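PDB 5VJC: protein mini spindles from Drosophila melanogaster, which probably binds tubulin through its TOG domains and promotes microtubule dynamics and mitotic spindle formation. Local coordinates for residues I92-T97 with G134-P139; Y114-F119 with L160-L165. All coordinates share one frame; numbering follows the deposited sequence.

How the contacts relate
Contacts 1 and 2 belong to one continuous apolar interior, their centres about 12 Å apart. Along the chain their segments alternate: helix 89-99 is followed by helix 105-124, then helix 131-142, and helix 150-166 comes last. Contact 1 joins the first and third of these helices, contact 2 the second and fourth. Among the touching pairs, Leu93 CD2 lies 3.7 Å from Leu115 CD2, Phe137 CE2 3.8 Å from Phe119 CZ, and Ile92 CG2 3.8 Å from Tyr114 CE2. Such interleaving of helices two places apart agrees with the layered, all-helical HEAT-repeat architecture of a TOG domain. Neither contact includes a ligand.

Contact 1: I92-T97 with G134-P139; sequences ILKWLT and GSSFVP
Leu93 and Phe137 meet because their first torsions send both side chains into the gap between the helices: the phenyl ring stands anti to its own backbone N (chi1 177°), while CG of Leu93 lies beside the backbone N and anti to the carbonyl carbon. The two side chains cross at about a right angle, and Leu93 CD2 comes down over the centre of one face of the Phe137 ring, 3.9 Å from its centroid and only 9° off the normal. That is the geometry of a CH-pi contact. Thr97 reaches the same ring at its edge, its CG2 3.9 Å from Phe137 CD1, and the same methyl, Thr97 CG2, is 3.4 Å from Ser136 O, a buried carbonyl with no hydrogen-bond partner in the model. The axes of the two short segments approach to 9.0 Å and run in nearly the same direction, 28° between them, as parallel members of the layered helices of a HEAT-repeat TOG domain; Leu115 of helix 105-124 and Val159 and Val163 of helix 150-166 also touch Phe137. The rotation of Thr97 is fixed by OG1, which donates to Lys94 O at 2.6 Å, one turn back in the same helix, and also pairs with Trp29 NE1. With an alanine here both hydroxyl and methyl are gone, and Trp29 NE1 would probably lose its acceptor while a gap is likely to open against the Phe137 edge. On the facing helix, Ser136 turns its OG back to Glu133 O. That helix is kinked at Pro139, two residues beyond Phe137, where the proline N makes no bond to the preceding turn.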
ATOM      1  N   ILE A  92     -13.093  -6.093   3.403  1.00 21.47           N
ATOM      2  CA  ILE A  92     -12.824  -4.852   4.137  1.00 24.33           C
ATOM      3  C   ILE A  92     -11.648  -4.090   3.515  1.00 23.00           C
ATOM      4  O   ILE A  92     -11.705  -2.859   3.398  1.00 23.02           O
ATOM      5  CB  ILE A  92     -12.537  -5.115   5.624  1.00 22.71           C
ATOM      6  CG1 ILE A  92     -13.775  -5.710   6.314  1.00 24.17           C
ATOM      7  CG2 ILE A  92     -12.132  -3.834   6.330  1.00 27.42           C
ATOM      8  CD1 ILE A  92     -15.036  -4.910   6.085  1.00 29.55           C
ATOM      9  N   LEU A  93     -10.600  -4.816   3.111  1.00 21.70           N
ATOM     10  CA  LEU A  93      -9.471  -4.187   2.429  1.00 21.35           C
ATOM     11  C   LEU A  93      -9.952  -3.543   1.130  1.00 22.28           C
ATOM     12  O   LEU A  93      -9.591  -2.394   0.842  1.00 20.99           O
ATOM     13  CB  LEU A  93      -8.330  -5.189   2.155  1.00 18.48           C
ATOM     14  CG  LEU A  93      -7.604  -5.738   3.398  1.00 20.25           C
ATOM     15  CD1 LEU A  93      -6.559  -6.779   3.028  1.00 20.68           C
ATOM     16  CD2 LEU A  93      -6.953  -4.586   4.247  1.00 17.80           C
ATOM     17  N   LYS A  94     -10.775  -4.265   0.362  1.00 23.23           N
ATOM     18  CA  LYS A  94     -11.338  -3.719  -0.881  1.00 25.43           C
ATOM     19  C   LYS A  94     -12.142  -2.456  -0.639  1.00 24.34           C
ATOM     20  O   LYS A  94     -12.041  -1.495  -1.411  1.00 23.03           O
ATOM     21  CB  LYS A  94     -12.229  -4.739  -1.594  1.00 23.26           C
ATOM     22  CG  LYS A  94     -11.469  -5.838  -2.322  1.00 29.19           C
ATOM     23  CD  LYS A  94     -12.421  -6.887  -2.925  1.00 28.22           C
ATOM     24  CE  LYS A  94     -11.624  -7.905  -3.738  1.00 34.55           C
ATOM     25  NZ  LYS A  94     -12.503  -8.929  -4.382  1.00 40.67           N
ATOM     26  N   TRP A  95     -12.950  -2.455   0.413  1.00 21.16           N
ATOM     27  CA  TRP A  95     -13.793  -1.286   0.689  1.00 23.04           C
ATOM     28  C   TRP A  95     -12.907  -0.070   1.011  1.00 21.60           C
ATOM     29  O   TRP A  95     -13.208   1.047   0.614  1.00 24.45           O
ATOM     30  CB  TRP A  95     -14.765  -1.544   1.848  1.00 22.18           C
ATOM     31  CG  TRP A  95     -15.609  -0.331   2.169  1.00 24.24           C
ATOM     32  CD1 TRP A  95     -16.652   0.163   1.431  1.00 27.60           C
ATOM     33  CD2 TRP A  95     -15.463   0.552   3.294  1.00 29.66           C
ATOM     34  NE1 TRP A  95     -17.161   1.297   2.030  1.00 24.00           N
ATOM     35  CE2 TRP A  95     -16.456   1.550   3.176  1.00 26.96           C
ATOM     36  CE3 TRP A  95     -14.600   0.586   4.398  1.00 25.13           C
ATOM     37  CZ2 TRP A  95     -16.597   2.574   4.106  1.00 32.09           C
ATOM     38  CZ3 TRP A  95     -14.742   1.614   5.326  1.00 27.83           C
ATOM     39  CH2 TRP A  95     -15.731   2.589   5.175  1.00 30.18           C
ATOM     40  N   LEU A  96     -11.811  -0.301   1.717  1.00 24.15           N
ATOM     41  CA  LEU A  96     -10.920   0.808   2.040  1.00 26.91           C
ATOM     42  C   LEU A  96     -10.198   1.310   0.784  1.00 22.98           C
ATOM     43  O   LEU A  96     -10.020   2.514   0.633  1.00 28.72           O
ATOM     44  CB  LEU A  96      -9.940   0.405   3.149  1.00 25.10           C
ATOM     45  CG  LEU A  96     -10.749   0.229   4.443  1.00 24.22           C
ATOM     46  CD1 LEU A  96     -10.036  -0.647   5.446  1.00 26.08           C
ATOM     47  CD2 LEU A  96     -11.125   1.618   5.047  1.00 28.12           C
ATOM     48  N   THR A  97      -9.836   0.417  -0.135  1.00 20.30           N
ATOM     49  CA  THR A  97      -9.177   0.859  -1.364  1.00 23.71           C
ATOM     50  C   THR A  97     -10.088   1.817  -2.148  1.00 32.32           C
ATOM     51  O   THR A  97      -9.593   2.737  -2.806  1.00 27.01           O
ATOM     52  CB  THR A  97      -8.751  -0.311  -2.300  1.00 23.06           C
ATOM     53  OG1 THR A  97      -9.902  -0.957  -2.862  1.00 24.82           O
ATOM     54  CG2 THR A  97      -7.848  -1.342  -1.563  1.00 20.10           C
ATOM     55  N   GLY A 134      -3.154  -9.070  -0.625  1.00 20.96           N
ATOM     56  CA  GLY A 134      -2.023  -8.187  -0.895  1.00 23.28           C
ATOM     57  C   GLY A 134      -2.146  -7.405  -2.200  1.00 23.75           C
ATOM     58  O   GLY A 134      -1.998  -6.177  -2.226  1.00 21.93           O
ATOM     59  N   SER A 135      -2.406  -8.115  -3.295  1.00 21.15           N
ATOM     60  CA  SER A 135      -2.500  -7.495  -4.618  1.00 22.60           C
ATOM     61  C   SER A 135      -3.637  -6.491  -4.738  1.00 18.54           C
ATOM     62  O   SER A 135      -3.523  -5.502  -5.441  1.00 21.18           O
ATOM     63  CB  SER A 135      -2.683  -8.570  -5.696  1.00 27.91           C
ATOM     64  OG  SER A 135      -1.435  -9.145  -5.990  1.00 40.81           O
ATOM     65  N   SER A 136      -4.748  -6.772  -4.073  1.00 21.50           N
ATOM     66  CA  SER A 136      -5.921  -5.908  -4.175  1.00 24.05           C
ATOM     67  C   SER A 136      -5.727  -4.623  -3.396  1.00 23.59           C
ATOM     68  O   SER A 136      -6.448  -3.644  -3.616  1.00 24.32           O
ATOM     69  CB  SER A 136      -7.153  -6.618  -3.637  1.00 27.18           C
ATOM     70  OG  SER A 136      -7.069  -6.653  -2.218  1.00 24.05           O
ATOM     71  N   PHE A 137      -4.764  -4.641  -2.471  1.00 20.40           N
ATOM     72  CA  PHE A 137      -4.707  -3.635  -1.421  1.00 21.41           C
ATOM     73  C   PHE A 137      -3.500  -2.707  -1.523  1.00 21.64           C
ATOM     74  O   PHE A 137      -3.662  -1.503  -1.534  1.00 21.09           O
ATOM     75  CB  PHE A 137      -4.708  -4.317  -0.049  1.00 20.28           C
ATOM     76  CG  PHE A 137      -4.570  -3.363   1.107  1.00 22.15           C
ATOM     77  CD1 PHE A 137      -5.516  -2.370   1.324  1.00 19.90           C
ATOM     78  CD2 PHE A 137      -3.489  -3.460   1.983  1.00 22.47           C
ATOM     79  CE1 PHE A 137      -5.384  -1.468   2.408  1.00 20.69           C
ATOM     80  CE2 PHE A 137      -3.356  -2.580   3.070  1.00 20.78           C
ATOM     81  CZ  PHE A 137      -4.303  -1.591   3.278  1.00 21.53           C
ATOM     82  N   VAL A 138      -2.305  -3.278  -1.595  1.00 20.32           N
ATOM     83  CA  VAL A 138      -1.067  -2.495  -1.507  1.00 26.23           C
ATOM     84  C   VAL A 138      -0.868  -1.395  -2.573  1.00 21.49           C
ATOM     85  O   VAL A 138      -0.465  -0.302  -2.212  1.00 20.18           O
ATOM     86  CB  VAL A 138       0.150  -3.439  -1.513  1.00 21.02           C
ATOM     87  CG1 VAL A 138       1.479  -2.662  -1.388  1.00 19.97           C
ATOM     88  CG2 VAL A 138       0.000  -4.457  -0.390  1.00 19.96           C
ATOM     89  N   PRO A 139      -1.156  -1.664  -3.874  1.00 24.20           N
ATOM     90  CA  PRO A 139      -0.949  -0.591  -4.865  1.00 27.06           C
ATOM     91  C   PRO A 139      -1.780   0.651  -4.560  1.00 24.99           C
ATOM     92  O   PRO A 139      -1.331   1.786  -4.778  1.00 21.88           O
ATOM     93  CB  PRO A 139      -1.414  -1.216  -6.191  1.00 26.78           C
ATOM     94  CG  PRO A 139      -1.406  -2.657  -5.967  1.00 27.09           C
ATOM     95  CD  PRO A 139      -1.582  -2.920  -4.508  1.00 23.11           C
TER

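Contact 2: Y114-F119 with L160-L165; sequences YLVQVF and LRQVIL
Gln162 reaches across to helix 105-124 and donates from NE2 to Val116 O, the one hydrogen bond between the two segments. Gln162 NE2 lies 3.1 Å from Val116 O and the bond is nearly straight, 166° at the hydrogen. The amide arrives in the carbonyl plane, on a lone pair, and the oxygen lies close to the amide's own plane, so both flat groups are turned for the bond. The other end of the amide sits against carbon: Gln162 OE1 is 3.3 Å from Val116 CA and 3.6 Å from Phe119 CB. Beside it, Val163 CG2 covers one face of the Phe119 ring, 4.0 Å from the centroid and 27° off the normal, a CH-pi contact displaced toward the CE1-CZ side, with Phe119 CE1 3.7 Å from that CG2.

Further out, torsions and neighbours account for these positions. The Gln162 chain is extended beyond CG (chi2 175°), which carries its amide the full distance between segments whose axes lie 9.7 Å apart and run nearly parallel. Val166, on the same helix as Gln162, also touches Phe119, and Val138 of helix 131-142 packs on Val163, so the Phe119-Val163 pair is embedded in the layered helices of the TOG domain. On the neighbouring Arg161, a salt bridge to Glu194 and a cation-pi contact with Phe197 tie helix 150-166 to helix 185-202.

Chemically, NE2 donates to Val116 O, whereas the buried OE1 has no hydrogen-bond partner in the model, and the single bond and close apolar surroundings together probably hold the group's orientation.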
ATOM      1  N   TYR A 114      -7.624   2.516  11.726  1.00 25.41           N
ATOM      2  CA  TYR A 114      -8.287   1.208  11.784  1.00 25.08           C
ATOM      3  C   TYR A 114      -7.393   0.126  11.218  1.00 20.50           C
ATOM      4  O   TYR A 114      -7.183  -0.919  11.829  1.00 23.79           O
ATOM      5  CB  TYR A 114      -9.616   1.248  11.022  1.00 24.99           C
ATOM      6  CG  TYR A 114     -10.285  -0.121  10.844  1.00 27.98           C
ATOM      7  CD1 TYR A 114     -10.603  -0.915  11.943  1.00 27.68           C
ATOM      8  CD2 TYR A 114     -10.607  -0.601   9.577  1.00 25.73           C
ATOM      9  CE1 TYR A 114     -11.221  -2.152  11.781  1.00 24.43           C
ATOM     10  CE2 TYR A 114     -11.232  -1.838   9.412  1.00 23.11           C
ATOM     11  CZ  TYR A 114     -11.535  -2.604  10.511  1.00 25.86           C
ATOM     12  OH  TYR A 114     -12.139  -3.840  10.330  1.00 26.13           O
ATOM     13  N   LEU A 115      -6.841   0.392  10.045  1.00 23.30           N
ATOM     14  CA  LEU A 115      -5.959  -0.569   9.386  1.00 22.44           C
ATOM     15  C   LEU A 115      -4.776  -0.970  10.252  1.00 27.25           C
ATOM     16  O   LEU A 115      -4.350  -2.130  10.217  1.00 25.17           O
ATOM     17  CB  LEU A 115      -5.453   0.002   8.057  1.00 21.99           C
ATOM     18  CG  LEU A 115      -6.471  -0.152   6.929  1.00 23.18           C
ATOM     19  CD1 LEU A 115      -6.114   0.790   5.805  1.00 20.97           C
ATOM     20  CD2 LEU A 115      -6.488  -1.615   6.435  1.00 18.85           C
ATOM     21  N   VAL A 116      -4.230  -0.007  11.004  1.00 26.32           N
ATOM     22  CA  VAL A 116      -3.168  -0.326  11.943  1.00 28.02           C
ATOM     23  C   VAL A 116      -3.675  -1.340  12.967  1.00 27.43           C
ATOM     24  O   VAL A 116      -2.966  -2.294  13.259  1.00 29.02           O
ATOM     25  CB  VAL A 116      -2.614   0.937  12.651  1.00 32.65           C
ATOM     26  CG1 VAL A 116      -1.663   0.555  13.784  1.00 30.03           C
ATOM     27  CG2 VAL A 116      -1.892   1.820  11.637  1.00 28.70           C
ATOM     28  N   GLN A 117      -4.887  -1.149  13.500  1.00 28.23           N
ATOM     29  CA  GLN A 117      -5.459  -2.116  14.460  1.00 33.91           C
ATOM     30  C   GLN A 117      -5.668  -3.487  13.798  1.00 29.77           C
ATOM     31  O   GLN A 117      -5.408  -4.533  14.399  1.00 31.38           O
ATOM     32  CB  GLN A 117      -6.806  -1.647  15.031  1.00 31.16           C
ATOM     33  CG  GLN A 117      -6.932  -0.230  15.610  1.00 34.40           C
ATOM     34  CD  GLN A 117      -8.410   0.120  15.826  1.00 45.46           C
ATOM     35  OE1 GLN A 117      -8.962   1.041  15.194  1.00 44.42           O
ATOM     36  NE2 GLN A 117      -9.080  -0.662  16.687  1.00 50.47           N
ATOM     37  N   VAL A 118      -6.148  -3.474  12.560  1.00 24.18           N
ATOM     38  CA  VAL A 118      -6.351  -4.715  11.802  1.00 22.38           C
ATOM     39  C   VAL A 118      -5.055  -5.488  11.596  1.00 27.00           C
ATOM     40  O   VAL A 118      -4.996  -6.688  11.860  1.00 23.12           O
ATOM     41  CB  VAL A 118      -6.975  -4.433  10.420  1.00 22.12           C
ATOM     42  CG1 VAL A 118      -6.880  -5.665   9.509  1.00 20.84           C
ATOM     43  CG2 VAL A 118      -8.428  -3.997  10.579  1.00 21.79           C
ATOM     44  N   PHE A 119      -4.008  -4.812  11.125  1.00 24.61           N
ATOM     45  CA  PHE A 119      -2.788  -5.547  10.802  1.00 24.29           C
ATOM     46  C   PHE A 119      -2.067  -6.023  12.056  1.00 24.17           C
ATOM     47  O   PHE A 119      -1.431  -7.074  12.025  1.00 24.92           O
ATOM     48  CB  PHE A 119      -1.878  -4.711   9.887  1.00 21.08           C
ATOM     49  CG  PHE A 119      -2.257  -4.851   8.447  1.00 23.90           C
ATOM     50  CD1 PHE A 119      -1.706  -5.853   7.669  1.00 24.02           C
ATOM     51  CD2 PHE A 119      -3.247  -4.050   7.903  1.00 24.52           C
ATOM     52  CE1 PHE A 119      -2.100  -6.035   6.352  1.00 20.89           C
ATOM     53  CE2 PHE A 119      -3.648  -4.216   6.574  1.00 24.98           C
ATOM     54  CZ  PHE A 119      -3.073  -5.212   5.803  1.00 21.72           C
ATOM     55  N   LEU A 160       1.857   0.292   5.766  1.00 17.39           N
ATOM     56  CA  LEU A 160       2.726  -0.402   4.820  1.00 21.25           C
ATOM     57  C   LEU A 160       3.802  -1.215   5.560  1.00 23.67           C
ATOM     58  O   LEU A 160       4.154  -2.347   5.173  1.00 20.36           O
ATOM     59  CB  LEU A 160       3.381   0.586   3.854  1.00 21.45           C
ATOM     60  CG  LEU A 160       4.128  -0.050   2.671  1.00 28.25           C
ATOM     61  CD1 LEU A 160       3.164  -0.604   1.609  1.00 21.13           C
ATOM     62  CD2 LEU A 160       5.093   0.929   2.035  1.00 21.94           C
ATOM     63  N   ARG A 161       4.278  -0.675   6.676  1.00 21.04           N
ATOM     64  CA  ARG A 161       5.360  -1.358   7.385  1.00 22.59           C
ATOM     65  C   ARG A 161       4.856  -2.474   8.283  1.00 23.22           C
ATOM     66  O   ARG A 161       5.650  -3.252   8.809  1.00 24.06           O
ATOM     67  CB  ARG A 161       6.179  -0.342   8.163  1.00 24.61           C
ATOM     68  CG  ARG A 161       7.004   0.504   7.196  1.00 25.55           C
ATOM     69  CD  ARG A 161       7.751   1.631   7.892  1.00 26.41           C
ATOM     70  NE  ARG A 161       8.375   2.503   6.905  1.00 28.21           N
ATOM     71  CZ  ARG A 161       9.222   3.485   7.204  1.00 31.91           C
ATOM     72  NH1 ARG A 161       9.577   3.696   8.468  1.00 25.87           N
ATOM     73  NH2 ARG A 161       9.739   4.230   6.228  1.00 30.52           N
ATOM     74  N   GLN A 162       3.535  -2.579   8.402  1.00 21.09           N
ATOM     75  CA  GLN A 162       2.905  -3.774   8.935  1.00 24.06           C
ATOM     76  C   GLN A 162       2.640  -4.811   7.842  1.00 21.83           C
ATOM     77  O   GLN A 162       2.790  -5.992   8.078  1.00 19.86           O
ATOM     78  CB  GLN A 162       1.586  -3.431   9.611  1.00 24.55           C
ATOM     79  CG  GLN A 162       1.725  -2.586  10.855  1.00 30.06           C
ATOM     80  CD  GLN A 162       0.372  -2.218  11.370  1.00 25.25           C
ATOM     81  OE1 GLN A 162      -0.415  -1.556  10.664  1.00 26.12           O
ATOM     82  NE2 GLN A 162       0.049  -2.694  12.574  1.00 25.08           N
ATOM     83  N   VAL A 163       2.213  -4.354   6.664  1.00 23.98           N
ATOM     84  CA  VAL A 163       1.920  -5.267   5.563  1.00 22.34           C
ATOM     85  C   VAL A 163       3.114  -6.162   5.239  1.00 24.26           C
ATOM     86  O   VAL A 163       2.950  -7.371   5.009  1.00 22.18           O
ATOM     87  CB  VAL A 163       1.497  -4.499   4.300  1.00 21.58           C
ATOM     88  CG1 VAL A 163       1.351  -5.450   3.122  1.00 21.97           C
ATOM     89  CG2 VAL A 163       0.168  -3.766   4.551  1.00 20.97           C
ATOM     90  N   ILE A 164       4.322  -5.591   5.242  1.00 20.82           N
ATOM     91  CA  ILE A 164       5.498  -6.361   4.868  1.00 25.54           C
ATOM     92  C   ILE A 164       5.793  -7.474   5.867  1.00 23.30           C
ATOM     93  O   ILE A 164       6.562  -8.358   5.565  1.00 22.70           O
ATOM     94  CB  ILE A 164       6.773  -5.493   4.745  1.00 23.43           C
ATOM     95  CG1 ILE A 164       7.091  -4.831   6.090  1.00 25.52           C
ATOM     96  CG2 ILE A 164       6.605  -4.467   3.655  1.00 34.40           C
ATOM     97  CD1 ILE A 164       8.085  -3.684   5.987  1.00 30.58           C
ATOM     98  N   LEU A 165       5.176  -7.433   7.045  1.00 22.19           N
ATOM     99  CA  LEU A 165       5.359  -8.509   8.014  1.00 19.99           C
ATOM    100  C   LEU A 165       4.435  -9.690   7.715  1.00 26.38           C
ATOM    101  O   LEU A 165       4.669 -10.790   8.203  1.00 27.63           O
ATOM    102  CB  LEU A 165       5.115  -7.994   9.433  1.00 21.49           C
ATOM    103  CG  LEU A 165       6.000  -6.785   9.795  1.00 31.09           C
ATOM    104  CD1 LEU A 165       5.669  -6.218  11.175  1.00 28.84           C
ATOM    105  CD2 LEU A 165       7.469  -7.174   9.699  1.00 28.34           C
TER